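PDB 4YWE: putative aldehyde dehydrogenase from Burkholderia cenocepacia, which probably oxidises aldehydes with NAD or NADP as electron acceptor, and binds calcium and magnesium ions. Local coordinates for residues I29-P34 with A97-K102; D36-A41 with P365-Y370; S88-A93 with Q106-A111; Y159-F164 with C187-R192; V319-A324 with Q359-A364. All coordinates share one frame; numbering follows the deposited sequence.

Interaction 1 (I29-P34 with A97-K102); sequences IPVVDP and ARDTGK. With CA (calcium ion), chain K.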
# COMPACT_ATOMS: atom_id res chain seq x y z
N ILE A 29 -23.86 40.65 4.94
CA ILE A 29 -24.67 39.76 5.75
C ILE A 29 -24.28 39.93 7.21
O ILE A 29 -23.10 39.89 7.54
CB ILE A 29 -24.52 38.29 5.30
CG1 ILE A 29 -24.87 38.14 3.82
CG2 ILE A 29 -25.38 37.37 6.16
CD1 ILE A 29 -24.58 36.76 3.27
N PRO A 30 -25.27 40.12 8.10
CA PRO A 30 -25.00 40.30 9.53
C PRO A 30 -24.42 39.06 10.20
O PRO A 30 -24.87 37.94 9.95
CB PRO A 30 -26.39 40.62 10.11
CG PRO A 30 -27.19 41.10 8.95
CD PRO A 30 -26.69 40.31 7.78
N VAL A 31 -23.42 39.26 11.06
CA VAL A 31 -22.84 38.18 11.86
C VAL A 31 -23.41 38.27 13.28
O VAL A 31 -23.28 39.29 13.94
CB VAL A 31 -21.31 38.25 11.88
CG1 VAL A 31 -20.74 37.12 12.72
CG2 VAL A 31 -20.76 38.18 10.46
N VAL A 32 -24.02 37.18 13.74
CA VAL A 32 -24.77 37.21 14.99
C VAL A 32 -24.14 36.32 16.06
O VAL A 32 -23.84 35.15 15.81
CB VAL A 32 -26.24 36.81 14.76
CG1 VAL A 32 -26.98 36.70 16.08
CG2 VAL A 32 -26.91 37.81 13.83
N ASP A 33 -23.95 36.88 17.25
CA ASP A 33 -23.52 36.10 18.41
C ASP A 33 -24.73 35.41 19.01
O ASP A 33 -25.60 36.07 19.58
CB ASP A 33 -22.84 37.01 19.45
CG ASP A 33 -22.22 36.23 20.60
OD1 ASP A 33 -22.48 35.02 20.74
OD2 ASP A 33 -21.48 36.85 21.40
N PRO A 34 -24.80 34.08 18.89
CA PRO A 34 -25.96 33.32 19.35
C PRO A 34 -26.12 33.28 20.87
O PRO A 34 -27.14 32.82 21.37
CB PRO A 34 -25.70 31.92 18.80
CG PRO A 34 -24.23 31.83 18.69
CD PRO A 34 -23.75 33.20 18.33
N ALA A 97 -15.86 30.70 19.12
CA ALA A 97 -16.85 30.59 20.19
C ALA A 97 -17.90 31.69 20.11
O ALA A 97 -19.08 31.46 20.39
CB ALA A 97 -16.17 30.61 21.55
N ARG A 98 -17.47 32.89 19.73
CA ARG A 98 -18.36 34.04 19.64
C ARG A 98 -19.31 33.89 18.46
O ARG A 98 -20.44 34.39 18.49
CB ARG A 98 -17.54 35.32 19.51
CG ARG A 98 -18.35 36.61 19.55
CD ARG A 98 -17.44 37.82 19.46
NE ARG A 98 -18.17 39.08 19.60
CZ ARG A 98 -17.63 40.28 19.43
NH1 ARG A 98 -16.35 40.39 19.10
NH2 ARG A 98 -18.37 41.37 19.57
N ASP A 99 -18.85 33.20 17.42
CA ASP A 99 -19.58 33.11 16.16
C ASP A 99 -20.48 31.87 16.11
O ASP A 99 -21.58 31.92 15.56
CB ASP A 99 -18.58 33.09 14.99
CG ASP A 99 -19.24 33.41 13.66
OD1 ASP A 99 -20.41 33.83 13.65
OD2 ASP A 99 -18.56 33.25 12.62
N THR A 100 -20.01 30.77 16.69
CA THR A 100 -20.76 29.52 16.66
C THR A 100 -21.58 29.32 17.93
O THR A 100 -22.64 28.68 17.90
CB THR A 100 -19.83 28.31 16.49
OG1 THR A 100 -19.06 28.13 17.68
CG2 THR A 100 -18.90 28.52 15.30
N GLY A 101 -21.09 29.86 19.04
CA GLY A 101 -21.80 29.77 20.30
C GLY A 101 -21.29 28.71 21.26
O GLY A 101 -21.72 28.64 22.41
N LYS A 102 -20.36 27.89 20.79
CA LYS A 102 -19.82 26.80 21.60
C LYS A 102 -18.97 27.35 22.75
O LYS A 102 -18.40 28.44 22.65
CB LYS A 102 -18.99 25.84 20.74
CG LYS A 102 -17.74 26.46 20.12
CD LYS A 102 -17.07 25.47 19.18
CE LYS A 102 -17.99 25.10 18.03
NZ LYS A 102 -17.43 24.01 17.18
CA CA K . -22.80 33.60 14.19
O HOH W 1 -24.12 34.66 12.29
O HOH W 2 -21.03 39.70 20.42
O HOH W 3 -21.30 32.96 21.45
O HOH W 4 -24.86 32.52 14.90
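Val32 and Asp99 are joined through a calcium ion, a metal-bridged contact between strand 28-33 and the C-terminal end of helix 89-100. Val32 O lies 2.5 Å from the calcium, and Asp99 binds the ion twice: its backbone O and its OD1 are each 2.5 Å from the metal. Two waters and the backbone O of Asp185 make six ligands, and Val32 N donates to one of those waters. The Asp99 CB points away from the strand; with CG anti to the backbone N (chi1 -163°), the carboxylate swings back to the ion. Its OD2 accepts from the backbone N of Cys187 and Leu188, which fixes the carboxylate's rotation, while Val31 CG1 lies 3.4 Å from Asp99 OD1. The charged ends of Asp33 and Arg98 are joined through water: one water bridges Asp33 OD2 and Arg98 NE, 3.0 Å from each, and carboxylate and guanidinium planes stand 68° apart. Asp33 OD1 accepts from Ser35 N. Pro34 CG rests 3.6 Å from Gly101 CA, where positive phi (101°) ends the helix. Phe40 of strand 38-44 packs on Val31, Asp33 and Arg98, and Ala97, its CB directed away from the strand, touches Leu104 and Ala107 of helix 104-124.

Interaction 2 (D36-A41 with P365-Y370); sequences DGQPFA and PESGFY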
# COMPACT_ATOMS: atom_id res chain seq x y z
N ASP A 36 -26.25 35.97 22.73
CA ASP A 36 -27.17 37.06 23.05
C ASP A 36 -28.09 37.38 21.86
O ASP A 36 -29.01 38.18 21.98
CB ASP A 36 -26.40 38.32 23.47
CG ASP A 36 -25.27 38.67 22.51
OD1 ASP A 36 -25.39 38.38 21.30
OD2 ASP A 36 -24.26 39.24 22.97
N GLY A 37 -27.82 36.74 20.73
CA GLY A 37 -28.63 36.92 19.54
C GLY A 37 -28.47 38.27 18.88
O GLY A 37 -29.35 38.72 18.15
N GLN A 38 -27.34 38.93 19.14
CA GLN A 38 -27.11 40.27 18.63
C GLN A 38 -26.01 40.31 17.58
O GLN A 38 -25.00 39.61 17.70
CB GLN A 38 -26.75 41.22 19.78
CG GLN A 38 -27.81 41.29 20.87
CD GLN A 38 -29.17 41.67 20.33
OE1 GLN A 38 -29.30 42.59 19.52
NE2 GLN A 38 -30.20 40.96 20.78
N PRO A 39 -26.21 41.12 16.53
CA PRO A 39 -25.20 41.34 15.48
C PRO A 39 -23.97 42.07 16.01
O PRO A 39 -24.12 43.06 16.74
CB PRO A 39 -25.94 42.19 14.44
CG PRO A 39 -27.39 41.99 14.74
CD PRO A 39 -27.47 41.82 16.22
N PHE A 40 -22.78 41.61 15.65
CA PHE A 40 -21.55 42.25 16.10
C PHE A 40 -20.55 42.42 14.96
O PHE A 40 -19.51 43.05 15.13
CB PHE A 40 -20.91 41.45 17.24
CG PHE A 40 -20.44 40.08 16.83
CD1 PHE A 40 -21.31 39.00 16.83
CD2 PHE A 40 -19.12 39.86 16.46
CE1 PHE A 40 -20.88 37.74 16.47
CE2 PHE A 40 -18.69 38.60 16.09
CZ PHE A 40 -19.57 37.54 16.09
N ALA A 41 -20.88 41.86 13.80
CA ALA A 41 -20.01 41.96 12.63
C ALA A 41 -20.80 41.74 11.34
O ALA A 41 -21.99 41.45 11.38
CB ALA A 41 -18.88 40.95 12.73
N PRO A 365 -28.71 35.28 28.66
CA PRO A 365 -29.53 36.21 27.88
C PRO A 365 -30.81 35.59 27.33
O PRO A 365 -30.78 34.51 26.74
CB PRO A 365 -28.60 36.62 26.73
CG PRO A 365 -27.24 36.50 27.32
CD PRO A 365 -27.30 35.31 28.23
N GLU A 366 -31.93 36.27 27.53
CA GLU A 366 -33.23 35.79 27.06
C GLU A 366 -33.30 35.80 25.54
O GLU A 366 -33.96 34.94 24.94
CB GLU A 366 -34.36 36.64 27.64
N SER A 367 -32.62 36.76 24.92
CA SER A 367 -32.62 36.89 23.47
C SER A 367 -31.74 35.82 22.81
O SER A 367 -31.77 35.65 21.60
CB SER A 367 -32.14 38.29 23.06
OG SER A 367 -30.91 38.61 23.69
N GLY A 368 -30.96 35.12 23.63
CA GLY A 368 -30.13 34.04 23.13
C GLY A 368 -30.95 32.83 22.74
O GLY A 368 -32.12 32.72 23.11
N PHE A 369 -30.34 31.91 22.00
CA PHE A 369 -31.03 30.72 21.53
C PHE A 369 -30.60 29.50 22.33
O PHE A 369 -29.90 28.62 21.82
CB PHE A 369 -30.77 30.50 20.04
CG PHE A 369 -30.75 31.77 19.24
CD1 PHE A 369 -31.92 32.46 18.96
CD2 PHE A 369 -29.55 32.29 18.78
CE1 PHE A 369 -31.89 33.63 18.23
CE2 PHE A 369 -29.52 33.46 18.04
CZ PHE A 369 -30.69 34.13 17.77
N TYR A 370 -31.02 29.45 23.59
CA TYR A 370 -30.57 28.40 24.50
C TYR A 370 -31.53 27.21 24.54
O TYR A 370 -32.75 27.38 24.56
CB TYR A 370 -30.39 28.97 25.91
CG TYR A 370 -29.29 30.02 25.98
CD1 TYR A 370 -27.96 29.65 26.12
CD2 TYR A 370 -29.59 31.37 25.88
CE1 TYR A 370 -26.96 30.59 26.18
CE2 TYR A 370 -28.59 32.32 25.94
CZ TYR A 370 -27.28 31.93 26.09
OH TYR A 370 -26.28 32.87 26.14
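Asp36 and Gly368 approach to 4.2 Å between their CA atoms, where two loops run against each other. Residues 365-368 form a type I turn, closed by Gly368 N to Pro365 O at 3.2 Å. On the facing segment Gly37 has positive phi (71°), and its CA sits 3.9 Å from both CE2 and CZ of Phe369. Pro365 reaches Asp36 through CB, 4.0 Å from Asp36 CA.

The polar centre is the carbonyl of Asp36. Ser367 OG donates to Asp36 O at 2.6 Å, its chi1 of 52° setting the hydroxyl between its own backbone N and carbonyl carbon. Gln38 folds back at chi2, and its NE2 donates to the same Asp36 O at 3.3 Å. The two donors come from opposite faces of the carbonyl plane, each tilted about 30° from it, so this oxygen is gripped by two side chains. On the other loop, the Ser367 carbonyl O lies 3.9 Å above one face of the Phe369 ring, offset toward the rim.

Gln38 N donates to Asp36 OD1 at 3.0 Å, meeting it on the anti side. This bond defines an Asx turn, and Gly37 and Gln38, both facing Asp33, form a G1 beta bulge: together they shape the tight reversal of the hairpin made by strands 28-33 and 38-44, against which the loop before strand 374-376 is laid.

Interaction 3 (S88-A93 with Q106-A111); sequences SIEELA and QARADA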
# COMPACT_ATOMS: atom_id res chain seq x y z
N SER A 88 -1.97 30.76 17.46
CA SER A 88 -3.15 31.61 17.42
C SER A 88 -4.39 30.90 17.95
O SER A 88 -5.52 31.26 17.59
CB SER A 88 -3.41 32.09 15.98
OG SER A 88 -2.29 32.79 15.47
N ILE A 89 -4.19 29.90 18.81
CA ILE A 89 -5.30 29.12 19.35
C ILE A 89 -6.27 29.99 20.15
O ILE A 89 -7.48 29.93 19.93
CB ILE A 89 -4.78 27.96 20.22
CG1 ILE A 89 -4.25 26.83 19.33
CG2 ILE A 89 -5.88 27.42 21.12
CD1 ILE A 89 -3.78 25.61 20.10
N GLU A 90 -5.73 30.79 21.07
CA GLU A 90 -6.57 31.65 21.91
C GLU A 90 -7.38 32.64 21.08
O GLU A 90 -8.56 32.86 21.34
CB GLU A 90 -5.71 32.40 22.93
CG GLU A 90 -5.03 31.49 23.95
CD GLU A 90 -6.02 30.67 24.75
OE1 GLU A 90 -5.79 29.45 24.92
OE2 GLU A 90 -7.03 31.24 25.22
N GLU A 91 -6.73 33.22 20.08
CA GLU A 91 -7.37 34.18 19.19
C GLU A 91 -8.48 33.53 18.35
O GLU A 91 -9.58 34.06 18.24
CB GLU A 91 -6.33 34.82 18.27
CG GLU A 91 -6.90 35.69 17.16
CD GLU A 91 -5.82 36.25 16.25
OE1 GLU A 91 -4.63 36.04 16.55
OE2 GLU A 91 -6.16 36.89 15.24
N LEU A 92 -8.17 32.37 17.77
CA LEU A 92 -9.14 31.66 16.94
C LEU A 92 -10.29 31.10 17.76
O LEU A 92 -11.43 31.05 17.30
CB LEU A 92 -8.45 30.53 16.16
CG LEU A 92 -7.48 30.97 15.06
CD1 LEU A 92 -6.73 29.77 14.50
CD2 LEU A 92 -8.23 31.70 13.95
N ALA A 93 -9.99 30.67 18.99
CA ALA A 93 -11.01 30.12 19.87
C ALA A 93 -12.02 31.19 20.28
O ALA A 93 -13.22 30.92 20.38
CB ALA A 93 -10.38 29.50 21.11
N GLN A 106 -14.44 24.00 24.16
CA GLN A 106 -14.65 23.30 22.89
C GLN A 106 -14.06 24.09 21.72
O GLN A 106 -13.49 23.51 20.79
CB GLN A 106 -16.14 23.06 22.66
CG GLN A 106 -16.80 22.20 23.73
CD GLN A 106 -18.29 22.01 23.50
OE1 GLN A 106 -18.77 22.03 22.37
NE2 GLN A 106 -19.03 21.83 24.59
N ALA A 107 -14.19 25.41 21.78
CA ALA A 107 -13.66 26.28 20.74
C ALA A 107 -12.14 26.20 20.68
O ALA A 107 -11.54 26.33 19.61
CB ALA A 107 -14.10 27.72 20.97
N ARG A 108 -11.51 25.99 21.84
CA ARG A 108 -10.07 25.83 21.91
C ARG A 108 -9.64 24.48 21.33
O ARG A 108 -8.62 24.38 20.66
CB ARG A 108 -9.59 25.96 23.36
CG ARG A 108 -8.09 25.75 23.54
CD ARG A 108 -7.65 26.00 24.98
NE ARG A 108 -7.73 27.41 25.34
CZ ARG A 108 -8.70 27.94 26.07
NH1 ARG A 108 -9.69 27.18 26.52
NH2 ARG A 108 -8.68 29.24 26.36
N ALA A 109 -10.45 23.46 21.60
CA ALA A 109 -10.17 22.12 21.09
C ALA A 109 -10.26 22.08 19.57
O ALA A 109 -9.49 21.37 18.91
CB ALA A 109 -11.13 21.11 21.71
N ASP A 110 -11.20 22.84 19.02
CA ASP A 110 -11.38 22.93 17.58
C ASP A 110 -10.14 23.52 16.91
O ASP A 110 -9.70 23.04 15.86
CB ASP A 110 -12.61 23.78 17.24
CG ASP A 110 -13.90 23.01 17.42
OD1 ASP A 110 -13.87 21.88 17.93
OD2 ASP A 110 -14.97 23.56 17.04
N ALA A 111 -9.59 24.57 17.51
CA ALA A 111 -8.40 25.22 16.98
C ALA A 111 -7.19 24.29 17.05
O ALA A 111 -6.36 24.27 16.14
CB ALA A 111 -8.12 26.51 17.74
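Ala93 and Ala107 mark the close crossing of two consecutive helices, 89-100 and 104-124, which a short turn joins into a steeply angled pair. Ala93 CA and Ala107 CA are 4.7 Å apart, the segment axes pass at 8.3 Å, and the N-to-C directions differ by 122°. Small side chains permit this: Ala107 CB comes to 3.4 Å from Ala93 O. One turn further along the second helix, the Ala111 methyl meets Ile89 CG2 at 4.2 Å and Leu92 CB at 4.3 Å. A salt bridge flanks the alanines on the more exposed side. Arg108 grips Glu90 side-on, with NE to OE1 at 2.8 Å and NH2 to OE2 at 2.8 Å, one nitrogen for each oxygen. Carboxylate and guanidinium lie 23° from coplanar, and OE2 uses its syn lone pair. Bends in both chains make the grip possible: Glu90 turns at chi2, and Arg108 runs extended as far as CD before turning at chi3 (-70°). Below that bend Arg108 CG lies 3.7 Å from Ile89 CG2, so the aliphatic part of the arginine packs while its head pairs. Met161 of helix 160-174 covers Leu92 and Ala111, and helix 188-200 reaches Leu92 through Arg192 and Val193.

Interaction 4 (Y159-F164 with C187-R192); sequences YPMQIF and CLSVLR
Phe164 and Val190 meet because each directs a branch toward the other helix: Phe164 CG stands anti to its backbone N (chi1 -178°), and so does Val190 CG1 (chi1 166°). That methyl meets the ring obliquely at CD2 and CE2, with Val190 CG1 to Phe164 CD2 at 3.6 Å. The other methyl, Val190 CG2, lies by the first turn of helix 160-174, 3.8 Å from Pro160 O and 4.2 Å from Pro160 CB. Ser189 points toward helix 160-174 as well, its OG 3.5 Å from Pro160 CB and likewise 3.5 Å from Met161 CG. The segment axes pass at 9.2 Å, 53° apart. In the fold these are successive helices of the Rossmann-like domain: helix 160-174 links the parallel strands 139-155 and 177-182, helix 188-200 links 177-182 to 207-209, and Phe164 and Val190 both rest on Ile209. The contact is apolar, yet its one hydroxyl is satisfied: Ser189 OG bonds to Glu96 OE1 of helix 89-100, while Glu96 OE2 takes the N-H of Met161. A carboxylate at the first turn of helix 160-174, held by the Met161 N-H and bonded to the Ser189 hydroxyl, would probably be stabilised in its charged form.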
# COMPACT_ATOMS: atom_id res chain seq x y z
N TYR A 159 -18.79 23.25 12.84
CA TYR A 159 -17.35 23.16 13.08
C TYR A 159 -16.57 23.83 11.95
O TYR A 159 -15.96 23.14 11.14
CB TYR A 159 -16.90 21.70 13.22
CG TYR A 159 -17.48 20.97 14.41
CD1 TYR A 159 -16.86 21.02 15.66
CD2 TYR A 159 -18.65 20.22 14.29
CE1 TYR A 159 -17.39 20.35 16.75
CE2 TYR A 159 -19.18 19.55 15.37
CZ TYR A 159 -18.55 19.62 16.60
OH TYR A 159 -19.08 18.95 17.67
N PRO A 160 -16.60 25.17 11.89
CA PRO A 160 -15.93 25.92 10.83
C PRO A 160 -14.45 25.56 10.67
O PRO A 160 -14.03 25.21 9.57
CB PRO A 160 -16.09 27.37 11.27
CG PRO A 160 -17.35 27.37 12.07
CD PRO A 160 -17.33 26.06 12.81
N MET A 161 -13.68 25.65 11.75
CA MET A 161 -12.25 25.38 11.69
C MET A 161 -11.92 23.91 11.44
O MET A 161 -11.07 23.59 10.61
CB MET A 161 -11.56 25.84 12.97
CG MET A 161 -11.32 27.34 13.06
SD MET A 161 -10.32 27.79 14.49
CE MET A 161 -11.36 27.20 15.83
N GLN A 162 -12.59 23.02 12.16
CA GLN A 162 -12.28 21.59 12.08
C GLN A 162 -12.54 21.03 10.68
O GLN A 162 -11.72 20.29 10.14
CB GLN A 162 -13.08 20.80 13.11
CG GLN A 162 -12.60 20.96 14.54
CD GLN A 162 -12.54 19.63 15.27
OE1 GLN A 162 -12.09 18.63 14.71
NE2 GLN A 162 -13.01 19.62 16.51
N ILE A 163 -13.68 21.40 10.11
CA ILE A 163 -14.07 20.90 8.80
C ILE A 163 -13.26 21.58 7.71
O ILE A 163 -12.92 20.96 6.70
CB ILE A 163 -15.59 21.07 8.60
CG1 ILE A 163 -16.33 20.26 9.65
CG2 ILE A 163 -16.00 20.63 7.20
CD1 ILE A 163 -17.80 20.57 9.77
N PHE A 164 -12.92 22.85 7.91
CA PHE A 164 -12.00 23.55 7.02
C PHE A 164 -10.67 22.82 7.00
O PHE A 164 -10.08 22.61 5.95
CB PHE A 164 -11.81 25.00 7.47
CG PHE A 164 -10.91 25.81 6.58
CD1 PHE A 164 -9.54 25.86 6.81
CD2 PHE A 164 -11.42 26.53 5.51
CE1 PHE A 164 -8.71 26.61 6.00
CE2 PHE A 164 -10.60 27.27 4.69
CZ PHE A 164 -9.24 27.31 4.94
N CYS A 187 -18.50 31.85 10.06
CA CYS A 187 -17.36 31.69 9.15
C CYS A 187 -16.22 32.67 9.43
O CYS A 187 -15.27 32.74 8.66
CB CYS A 187 -17.83 31.86 7.70
SG CYS A 187 -18.51 33.49 7.30
N LEU A 188 -16.32 33.41 10.53
CA LEU A 188 -15.31 34.42 10.84
C LEU A 188 -13.95 33.81 11.17
O LEU A 188 -12.91 34.41 10.90
CB LEU A 188 -15.78 35.31 11.99
CG LEU A 188 -16.82 36.37 11.64
CD1 LEU A 188 -17.04 37.32 12.82
CD2 LEU A 188 -16.40 37.15 10.40
N SER A 189 -13.96 32.61 11.75
CA SER A 189 -12.72 31.94 12.10
C SER A 189 -11.94 31.55 10.85
O SER A 189 -10.72 31.71 10.80
CB SER A 189 -13.00 30.69 12.95
OG SER A 189 -13.72 29.72 12.21
N VAL A 190 -12.66 31.07 9.84
CA VAL A 190 -12.06 30.63 8.59
C VAL A 190 -11.32 31.77 7.89
O VAL A 190 -10.24 31.57 7.33
CB VAL A 190 -13.13 30.01 7.66
CG1 VAL A 190 -12.60 29.88 6.23
CG2 VAL A 190 -13.59 28.67 8.19
N LEU A 191 -11.91 32.96 7.93
CA LEU A 191 -11.30 34.14 7.32
C LEU A 191 -9.95 34.46 7.95
O LEU A 191 -9.01 34.86 7.26
CB LEU A 191 -12.24 35.35 7.46
CG LEU A 191 -13.61 35.22 6.80
CD1 LEU A 191 -14.50 36.40 7.17
CD2 LEU A 191 -13.47 35.10 5.29
N ARG A 192 -9.85 34.28 9.27
CA ARG A 192 -8.61 34.55 9.99
C ARG A 192 -7.56 33.49 9.67
O ARG A 192 -6.36 33.78 9.64
CB ARG A 192 -8.87 34.61 11.49
CG ARG A 192 -7.65 34.98 12.32
CD ARG A 192 -7.11 36.35 11.91
NE ARG A 192 -5.94 36.73 12.69
CZ ARG A 192 -4.68 36.54 12.29
NH1 ARG A 192 -4.44 35.99 11.11
NH2 ARG A 192 -3.67 36.92 13.06

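Interaction 5 (V319-A324 with Q359-A364); sequences VGPSRA and QVVADA
Val319 is buried against Val360, its CB 4.0 Å from Val360 CG2, both side chains on the same face of the sheet. The apolar patch continues past Gly320 to Pro321, whose CD lies 3.9 Å from the methyl of Ala364 and 4.3 Å from Val361 CG2. Val361 bends its CG2 methyl back over the facing segment, 3.8 Å from Gly320 CA; with CG1 anti to the carbonyl carbon (chi1 -64°), this second methyl occupies the place between the backbone N and the carbonyl carbon.

Val319 and Val360 form a parallel bridge, their CA atoms 4.4 Å apart. It joins strand 318-319, outermost within this chain, to strand 354-360 of the sheet whose inner strands include 394-400 and 293-299. Helix 334-349 connects the two in the chain, making a beta-alpha-beta crossover at the margin of what is, in aldehyde dehydrogenases, the catalytic domain.

Two backbone bonds frame the bridge. Val361 N donates to Val319 O at 2.8 Å, nearly along the C=O axis. Val319 N reaches Gln359 O at 3.2 Å, approaching 41° out of that carbonyl plane. Val319 O also receives a CA-H contact from Val360 CA at 3.2 Å. Past the strand end, Val361-Ala364 make a type I turn. On the other segment, Ser322 bonds through OG to Lys102 O and through N to Ser35 OG.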
# COMPACT_ATOMS: atom_id res chain seq x y z
N VAL A 319 -26.52 25.19 30.94
CA VAL A 319 -26.41 25.88 29.66
C VAL A 319 -26.33 27.38 29.88
O VAL A 319 -27.17 27.96 30.57
CB VAL A 319 -27.58 25.53 28.73
CG1 VAL A 319 -27.41 26.22 27.38
CG2 VAL A 319 -27.67 24.03 28.55
N GLY A 320 -25.33 28.02 29.29
CA GLY A 320 -25.17 29.45 29.40
C GLY A 320 -24.42 30.04 28.23
O GLY A 320 -24.17 29.35 27.24
N PRO A 321 -24.06 31.33 28.33
CA PRO A 321 -23.27 32.01 27.30
C PRO A 321 -21.96 31.29 27.00
O PRO A 321 -21.45 30.57 27.85
CB PRO A 321 -23.01 33.39 27.91
CG PRO A 321 -24.14 33.60 28.86
CD PRO A 321 -24.44 32.24 29.42
N SER A 322 -21.43 31.50 25.80
CA SER A 322 -20.18 30.87 25.40
C SER A 322 -19.02 31.28 26.30
O SER A 322 -18.14 30.48 26.59
CB SER A 322 -19.86 31.21 23.94
OG SER A 322 -18.50 30.97 23.65
N ARG A 323 -19.03 32.54 26.73
CA ARG A 323 -17.97 33.05 27.60
C ARG A 323 -18.02 32.42 28.98
O ARG A 323 -17.01 32.35 29.68
CB ARG A 323 -18.06 34.58 27.72
CG ARG A 323 -17.74 35.33 26.44
CD ARG A 323 -16.39 34.93 25.87
NE ARG A 323 -15.31 35.08 26.85
CZ ARG A 323 -14.52 36.15 26.93
NH1 ARG A 323 -14.68 37.17 26.10
NH2 ARG A 323 -13.57 36.19 27.85
N ALA A 324 -19.21 31.95 29.37
CA ALA A 324 -19.38 31.30 30.67
C ALA A 324 -18.68 29.94 30.69
O ALA A 324 -18.34 29.43 31.76
CB ALA A 324 -20.86 31.14 30.99
N GLN A 359 -30.53 22.59 32.66
CA GLN A 359 -31.20 23.87 32.87
C GLN A 359 -30.31 25.03 32.44
O GLN A 359 -29.12 25.07 32.75
CB GLN A 359 -31.62 24.04 34.33
CG GLN A 359 -32.49 25.26 34.58
CD GLN A 359 -33.39 25.10 35.79
OE1 GLN A 359 -33.13 24.29 36.68
NE2 GLN A 359 -34.46 25.89 35.84
N VAL A 360 -30.91 25.96 31.71
CA VAL A 360 -30.23 27.19 31.33
C VAL A 360 -30.04 28.05 32.58
O VAL A 360 -30.97 28.21 33.37
CB VAL A 360 -31.01 27.94 30.24
CG1 VAL A 360 -30.27 29.20 29.82
CG2 VAL A 360 -31.25 27.04 29.04
N VAL A 361 -28.84 28.59 32.75
CA VAL A 361 -28.54 29.42 33.92
C VAL A 361 -29.39 30.69 33.87
O VAL A 361 -29.83 31.12 32.81
CB VAL A 361 -27.04 29.75 34.00
CG1 VAL A 361 -26.24 28.47 34.21
CG2 VAL A 361 -26.58 30.48 32.76
N ALA A 362 -29.61 31.28 35.04
CA ALA A 362 -30.53 32.41 35.17
C ALA A 362 -30.07 33.64 34.39
O ALA A 362 -30.86 34.28 33.70
CB ALA A 362 -30.70 32.77 36.64
N ASP A 363 -28.78 33.97 34.49
CA ASP A 363 -28.26 35.20 33.90
C ASP A 363 -28.01 35.06 32.40
O ASP A 363 -27.58 36.02 31.75
CB ASP A 363 -26.97 35.62 34.60
CG ASP A 363 -25.87 34.59 34.47
OD1 ASP A 363 -26.16 33.38 34.58
OD2 ASP A 363 -24.70 34.99 34.25
N ALA A 364 -28.28 33.88 31.84
CA ALA A 364 -28.14 33.67 30.41
C ALA A 364 -29.17 34.50 29.65
O ALA A 364 -30.36 34.44 29.96
CB ALA A 364 -28.28 32.20 30.06

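How the interactions relate
Interaction 4 is wholly buried and interaction 1 largely so, interactions 3 and 5 are partly buried, and interaction 2 lies at the surface. Helix 89-100 serves two: its C-terminal end carries the calcium of interaction 1, its first turns the alanine crossing of interaction 3. Asp99 OD2 ties interaction 1 to interaction 4, and the Glu91-Arg192 salt bridge ties 3 to 4. Interactions 1 and 2 share the hairpin of strands 28-33 and 38-44, while Tyr370 of interaction 2 packs on Val319 and Pro321 of interaction 5. The chemistry follows place: metal and waters in 1, hydrogen bonds from a hydroxyl and a side-chain amide in 2, a salt bridge beside alanine packing in 3, mostly apolar contacts in 4, strand pairing in 5.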